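Local coordinates for B- and T-lymphocyte attenuator (PDB 1XAU), which acts as an inhibitory receptor on lymphocytes, binding TNFRSF14/HVEM and damping antigen receptor signalling through the phosphatases SHP-1 and SHP-2, at residues 12-24 and 35-49. Numbering follows the deposited sequence.
Sequences CEVQLNIKRNSKH and ECPVKYCVHRPNVTW. With CD (cadmium ion), chain C.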
loop_
_atom_site.group_PDB
_atom_site.type_symbol
_atom_site.label_atom_id
_atom_site.label_comp_id
_atom_site.label_asym_id
_atom_site.label_seq_id
_atom_site.Cartn_x
_atom_site.Cartn_y
_atom_site.Cartn_z
ATOM N N CYS A 12 -8.272 -20.729 5.684
ATOM C CA CYS A 12 -7.384 -19.503 5.807
ATOM C C CYS A 12 -6.383 -19.497 4.624
ATOM O O CYS A 12 -5.805 -20.533 4.284
ATOM C CB CYS A 12 -6.643 -19.550 7.173
ATOM S SG CYS A 12 -5.652 -18.064 7.601
ATOM N N GLU A 13 -6.210 -18.345 3.967
ATOM C CA GLU A 13 -5.268 -18.227 2.835
ATOM C C GLU A 13 -4.716 -16.808 3.019
ATOM O O GLU A 13 -5.437 -15.960 3.556
ATOM C CB GLU A 13 -6.000 -18.368 1.465
ATOM C CG GLU A 13 -7.331 -17.588 1.352
ATOM C CD GLU A 13 -7.901 -17.506 -0.097
ATOM O OE1 GLU A 13 -7.117 -17.255 -1.064
ATOM O OE2 GLU A 13 -9.132 -17.663 -0.273
ATOM N N VAL A 14 -3.467 -16.551 2.637
ATOM C CA VAL A 14 -2.901 -15.184 2.828
ATOM C C VAL A 14 -3.513 -14.303 1.750
ATOM O O VAL A 14 -3.501 -14.673 0.571
ATOM C CB VAL A 14 -1.354 -15.174 2.680
ATOM C CG1 VAL A 14 -0.819 -13.742 2.596
ATOM C CG2 VAL A 14 -0.692 -15.910 3.924
ATOM N N GLN A 15 -4.079 -13.167 2.145
ATOM C CA GLN A 15 -4.691 -12.314 1.144
ATOM C C GLN A 15 -4.325 -10.859 1.405
ATOM O O GLN A 15 -4.200 -10.477 2.554
ATOM C CB GLN A 15 -6.203 -12.356 1.258
ATOM C CG GLN A 15 -6.812 -13.670 1.224
ATOM C CD GLN A 15 -8.328 -13.565 1.107
ATOM O OE1 GLN A 15 -9.031 -13.091 2.036
ATOM N NE2 GLN A 15 -8.839 -13.978 -0.064
ATOM N N LEU A 16 -4.268 -10.061 0.340
ATOM C CA LEU A 16 -4.019 -8.593 0.470
ATOM C C LEU A 16 -5.363 -8.016 0.006
ATOM O O LEU A 16 -5.815 -8.251 -1.134
ATOM C CB LEU A 16 -2.865 -8.207 -0.465
ATOM C CG LEU A 16 -1.566 -8.913 -0.167
ATOM C CD1 LEU A 16 -0.468 -8.369 -1.110
ATOM C CD2 LEU A 16 -1.133 -8.695 1.292
ATOM N N ASN A 17 -6.015 -7.308 0.927
ATOM C CA ASN A 17 -7.371 -6.891 0.738
ATOM C C ASN A 17 -7.746 -5.423 0.515
ATOM O O ASN A 17 -8.698 -4.923 1.090
ATOM C CB ASN A 17 -8.204 -7.496 1.880
ATOM C CG ASN A 17 -8.339 -9.040 1.763
ATOM O OD1 ASN A 17 -8.222 -9.592 0.678
ATOM N ND2 ASN A 17 -8.626 -9.725 2.879
ATOM N N ILE A 18 -6.991 -4.730 -0.321
ATOM C CA ILE A 18 -7.380 -3.365 -0.687
ATOM C C ILE A 18 -8.671 -3.623 -1.512
ATOM O O ILE A 18 -8.691 -4.570 -2.302
ATOM C CB ILE A 18 -6.296 -2.787 -1.595
ATOM C CG1 ILE A 18 -5.079 -2.449 -0.733
ATOM C CG2 ILE A 18 -6.810 -1.539 -2.408
ATOM C CD1 ILE A 18 -3.889 -1.909 -1.563
ATOM N N LYS A 19 -9.708 -2.813 -1.341
ATOM C CA LYS A 19 -10.933 -2.995 -2.146
ATOM C C LYS A 19 -10.725 -2.653 -3.593
ATOM O O LYS A 19 -9.990 -1.710 -3.899
ATOM C CB LYS A 19 -12.054 -2.111 -1.610
ATOM C CG LYS A 19 -12.847 -2.791 -0.494
ATOM C CD LYS A 19 -14.020 -1.896 -0.031
ATOM C CE LYS A 19 -15.356 -2.426 -0.567
ATOM N NZ LYS A 19 -15.590 -3.907 -0.176
ATOM N N ARG A 20 -11.400 -3.380 -4.479
ATOM C CA ARG A 20 -11.286 -3.137 -5.918
ATOM C C ARG A 20 -11.735 -1.720 -6.243
ATOM O O ARG A 20 -12.616 -1.207 -5.607
ATOM C CB ARG A 20 -12.167 -4.115 -6.688
ATOM C CG ARG A 20 -11.776 -4.284 -8.146
ATOM C CD ARG A 20 -12.914 -5.031 -8.889
ATOM N NE ARG A 20 -12.517 -6.353 -9.375
ATOM C CZ ARG A 20 -11.503 -6.584 -10.215
ATOM N NH1 ARG A 20 -10.772 -5.559 -10.667
ATOM N NH2 ARG A 20 -11.192 -7.843 -10.575
ATOM N N ASN A 21 -11.094 -1.072 -7.186
ATOM C CA ASN A 21 -11.572 0.264 -7.552
ATOM C C ASN A 21 -11.415 1.271 -6.421
ATOM O O ASN A 21 -12.151 2.222 -6.360
ATOM C CB ASN A 21 -13.053 0.087 -7.922
ATOM C CG ASN A 21 -13.768 1.386 -8.245
ATOM O OD1 ASN A 21 -13.294 2.191 -9.098
ATOM N ND2 ASN A 21 -14.949 1.608 -7.582
ATOM N N SER A 22 -10.501 1.050 -5.483
ATOM C CA SER A 22 -10.326 2.029 -4.395
ATOM C C SER A 22 -9.747 3.355 -4.932
ATOM O O SER A 22 -8.796 3.316 -5.722
ATOM C CB SER A 22 -9.395 1.405 -3.360
ATOM O OG SER A 22 -9.391 2.239 -2.258
ATOM N N LYS A 23 -10.278 4.521 -4.540
ATOM C CA LYS A 23 -9.738 5.807 -5.072
ATOM C C LYS A 23 -9.865 6.835 -3.950
ATOM O O LYS A 23 -10.907 6.823 -3.258
ATOM C CB LYS A 23 -10.603 6.296 -6.256
ATOM C CG LYS A 23 -10.571 5.258 -7.421
ATOM C CD LYS A 23 -11.762 5.414 -8.435
ATOM C CE LYS A 23 -13.134 5.326 -7.708
ATOM N NZ LYS A 23 -14.331 4.747 -8.517
ATOM N N HIS A 24 -8.833 7.671 -3.755
ATOM C CA HIS A 24 -8.875 8.705 -2.739
ATOM C C HIS A 24 -8.178 9.957 -3.208
ATOM O O HIS A 24 -7.270 9.890 -4.030
ATOM C CB HIS A 24 -8.211 8.225 -1.385
ATOM C CG HIS A 24 -9.034 7.202 -0.672
ATOM N ND1 HIS A 24 -10.186 7.540 -0.002
ATOM C CD2 HIS A 24 -8.964 5.841 -0.659
ATOM C CE1 HIS A 24 -10.800 6.435 0.400
ATOM N NE2 HIS A 24 -10.074 5.394 0.017
ATOM N N GLU A 35 -3.716 2.208 2.947
ATOM C CA GLU A 35 -3.674 1.001 3.748
ATOM C C GLU A 35 -3.858 -0.246 2.937
ATOM O O GLU A 35 -4.691 -0.276 2.037
ATOM C CB GLU A 35 -4.854 1.066 4.711
ATOM C CG GLU A 35 -4.783 2.251 5.682
ATOM C CD GLU A 35 -5.886 2.218 6.707
ATOM O OE1 GLU A 35 -6.883 1.420 6.606
ATOM O OE2 GLU A 35 -5.746 2.998 7.648
ATOM N N CYS A 36 -3.211 -1.305 3.406
ATOM C CA CYS A 36 -3.338 -2.622 2.747
ATOM C C CYS A 36 -3.719 -3.638 3.814
ATOM O O CYS A 36 -2.849 -4.093 4.542
ATOM C CB CYS A 36 -1.992 -2.926 2.107
ATOM S SG CYS A 36 -1.609 -4.615 1.547
ATOM N N PRO A 37 -5.007 -3.942 3.980
ATOM C CA PRO A 37 -5.415 -4.940 5.004
ATOM C C PRO A 37 -4.774 -6.305 4.611
ATOM O O PRO A 37 -4.750 -6.667 3.428
ATOM C CB PRO A 37 -6.923 -4.983 4.851
ATOM C CG PRO A 37 -7.289 -3.677 4.390
ATOM C CD PRO A 37 -6.215 -3.376 3.327
ATOM N N VAL A 38 -4.256 -7.055 5.565
ATOM C CA VAL A 38 -3.602 -8.330 5.266
ATOM C C VAL A 38 -4.168 -9.450 6.106
ATOM O O VAL A 38 -4.117 -9.371 7.373
ATOM C CB VAL A 38 -2.064 -8.268 5.554
ATOM C CG1 VAL A 38 -1.357 -9.550 5.106
ATOM C CG2 VAL A 38 -1.437 -7.014 4.795
ATOM N N LYS A 39 -4.723 -10.457 5.439
ATOM C CA LYS A 39 -5.231 -11.638 6.155
ATOM C C LYS A 39 -4.115 -12.715 6.084
ATOM O O LYS A 39 -3.617 -13.032 5.030
ATOM C CB LYS A 39 -6.491 -12.204 5.474
ATOM C CG LYS A 39 -7.055 -13.454 6.205
ATOM C CD LYS A 39 -8.237 -14.053 5.384
ATOM C CE LYS A 39 -8.989 -15.141 6.154
ATOM N NZ LYS A 39 -8.093 -16.241 6.683
ATOM N N TYR A 40 -3.671 -13.255 7.206
ATOM C CA TYR A 40 -2.639 -14.286 7.110
ATOM C C TYR A 40 -2.971 -15.314 8.176
ATOM O O TYR A 40 -3.847 -15.040 9.015
ATOM C CB TYR A 40 -1.223 -13.715 7.237
ATOM C CG TYR A 40 -0.928 -13.022 8.519
ATOM C CD1 TYR A 40 -0.398 -13.718 9.617
ATOM C CD2 TYR A 40 -1.118 -11.658 8.631
ATOM C CE1 TYR A 40 -0.064 -13.025 10.819
ATOM C CE2 TYR A 40 -0.792 -10.974 9.772
ATOM C CZ TYR A 40 -0.260 -11.660 10.865
ATOM O OH TYR A 40 0.084 -10.897 11.957
ATOM N N CYS A 41 -2.321 -16.464 8.092
ATOM C CA CYS A 41 -2.645 -17.592 8.935
ATOM C C CYS A 41 -1.760 -17.821 10.128
ATOM O O CYS A 41 -2.276 -17.994 11.217
ATOM C CB CYS A 41 -2.748 -18.850 8.063
ATOM S SG CYS A 41 -3.878 -18.443 6.650
ATOM N N VAL A 42 -0.459 -17.805 9.932
ATOM C CA VAL A 42 0.406 -18.025 11.069
ATOM C C VAL A 42 1.340 -16.836 11.164
ATOM O O VAL A 42 1.122 -15.967 11.998
ATOM C CB VAL A 42 1.107 -19.381 10.884
ATOM C CG1 VAL A 42 2.118 -19.608 12.008
ATOM C CG2 VAL A 42 0.029 -20.452 10.934
ATOM N N HIS A 43 2.334 -16.760 10.294
ATOM C CA HIS A 43 3.272 -15.658 10.354
ATOM C C HIS A 43 2.954 -14.543 9.377
ATOM O O HIS A 43 2.430 -14.806 8.317
ATOM C CB HIS A 43 4.653 -16.199 10.084
ATOM C CG HIS A 43 5.102 -17.140 11.152
ATOM N ND1 HIS A 43 5.518 -18.433 10.888
ATOM C CD2 HIS A 43 5.153 -16.980 12.498
ATOM C CE1 HIS A 43 5.824 -19.019 12.038
ATOM N NE2 HIS A 43 5.613 -18.163 13.024
ATOM N N ARG A 44 3.277 -13.324 9.781
ATOM C CA ARG A 44 2.989 -12.131 8.982
ATOM C C ARG A 44 3.904 -12.093 7.789
ATOM O O ARG A 44 5.155 -12.249 7.871
ATOM C CB ARG A 44 3.133 -10.888 9.888
ATOM C CG ARG A 44 2.589 -9.622 9.302
ATOM C CD ARG A 44 2.485 -8.625 10.482
ATOM N NE ARG A 44 3.799 -8.025 10.607
ATOM C CZ ARG A 44 4.120 -7.113 11.526
ATOM N NH1 ARG A 44 3.186 -6.695 12.390
ATOM N NH2 ARG A 44 5.382 -6.670 11.591
ATOM N N PRO A 45 3.328 -11.921 6.617
ATOM C CA PRO A 45 4.187 -11.875 5.414
ATOM C C PRO A 45 5.006 -10.552 5.311
ATOM O O PRO A 45 4.656 -9.623 5.967
ATOM C CB PRO A 45 3.173 -11.975 4.250
ATOM C CG PRO A 45 1.929 -11.506 4.838
ATOM C CD PRO A 45 1.904 -12.028 6.266
ATOM N N ASN A 46 6.088 -10.515 4.520
ATOM C CA ASN A 46 6.879 -9.277 4.342
ATOM C C ASN A 46 6.129 -8.696 3.132
ATOM O O ASN A 46 6.187 -9.228 2.035
ATOM C CB ASN A 46 8.319 -9.581 3.904
ATOM C CG ASN A 46 9.165 -8.311 3.693
ATOM O OD1 ASN A 46 8.707 -7.160 3.895
ATOM N ND2 ASN A 46 10.432 -8.511 3.337
ATOM N N VAL A 47 5.450 -7.598 3.349
ATOM C CA VAL A 47 4.679 -7.011 2.274
ATOM C C VAL A 47 5.374 -5.765 1.766
ATOM O O VAL A 47 5.968 -5.060 2.586
ATOM C CB VAL A 47 3.346 -6.576 2.819
ATOM C CG1 VAL A 47 2.473 -5.918 1.676
ATOM C CG2 VAL A 47 2.598 -7.832 3.392
ATOM N N THR A 48 5.288 -5.503 0.474
ATOM C CA THR A 48 5.931 -4.296 -0.048
ATOM C C THR A 48 4.964 -3.470 -0.882
ATOM O O THR A 48 3.991 -3.987 -1.351
ATOM C CB THR A 48 7.189 -4.634 -0.862
ATOM O OG1 THR A 48 6.851 -5.397 -1.981
ATOM C CG2 THR A 48 8.123 -5.569 -0.058
ATOM N N TRP A 49 5.238 -2.187 -1.060
ATOM C CA TRP A 49 4.317 -1.362 -1.845
ATOM C C TRP A 49 4.922 -1.218 -3.229
ATOM O O TRP A 49 6.166 -1.180 -3.385
ATOM C CB TRP A 49 4.203 0.037 -1.223
ATOM C CG TRP A 49 3.303 0.021 -0.005
ATOM C CD1 TRP A 49 3.666 -0.120 1.338
ATOM C CD2 TRP A 49 1.897 0.088 -0.032
ATOM N NE1 TRP A 49 2.531 -0.111 2.132
ATOM C CE2 TRP A 49 1.431 0.015 1.320
ATOM C CE3 TRP A 49 0.959 0.204 -1.078
ATOM C CZ2 TRP A 49 0.074 0.078 1.641
ATOM C CZ3 TRP A 49 -0.380 0.265 -0.769
ATOM C CH2 TRP A 49 -0.827 0.214 0.615
HETATM CD CD CD C . -10.879 9.620 0.636
HETATM O O HOH W 1 -13.104 9.001 0.474
HETATM O O HOH W 2 -11.063 10.807 -1.242
HETATM O O HOH W 3 -11.925 11.636 1.056
HETATM O O HOH W 4 -8.884 10.582 0.908
#
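The carbonyl oxygen of Lys-39 is gripped twice: Gln-15 N donates to it over 2.9 Å, in the carbonyl plane and on a lone pair, while the CA-H of Val-14 makes a weaker approach. Lys-39 N returns a bond to Gln-15 O, which makes these residues an antiparallel hydrogen-bonded pair. Two residues further along, past the non-hydrogen-bonded pair Leu-16 and Val-38, Asn-17 N reaches Pro-37 O almost straight, with 176° at the hydrogen, although the donor is tilted from the carbonyl plane.

Outside this ladder, the side chains of Gln-15 and Lys-39 run side by side, Gln-15 OE1 lying 3.6 Å from Lys-39 CD. The lysine chain leaves trans to its own amide nitrogen (chi1 180°) and stays extended along residues 12-15 until a bend at chi4 sets NZ 3.2 Å from Cys-12 SG. That sulfur is bonded to Cys-41 SG (2.0 Å), a disulfide that staples the start of the modelled chain to the loop that follows strand 32-39.

The inner side is apolar. Leu-16 CD2 meets both methyls of Val-38, each at 3.9 Å, and lies near Cys-36 SG. Val-14 splits its branches, CG2 against Tyr-40 CB and CG1 against the Pro-45 ring. Ile-18, whose CG1 is anti to the carbonyl carbon (chi1 -74°), lays this branch against Glu-35 O and the CA of Cys-36 and carries CD1 to 4.2 Å from Trp-49 CZ3, obliquely to the indole.

After residue 18 a type II turn, Lys-19 to Ser-22, leads into strand 22-26 of the other sheet, where His-24 ND1 binds a cadmium ion completed by four waters. A first strand so split is consistent with the V-type assignment of this receptor ectodomain, and the Cys-36–Cys-96 disulfide joining the sheets beside buried Trp-49 is the signature of the immunoglobulin beta sandwich.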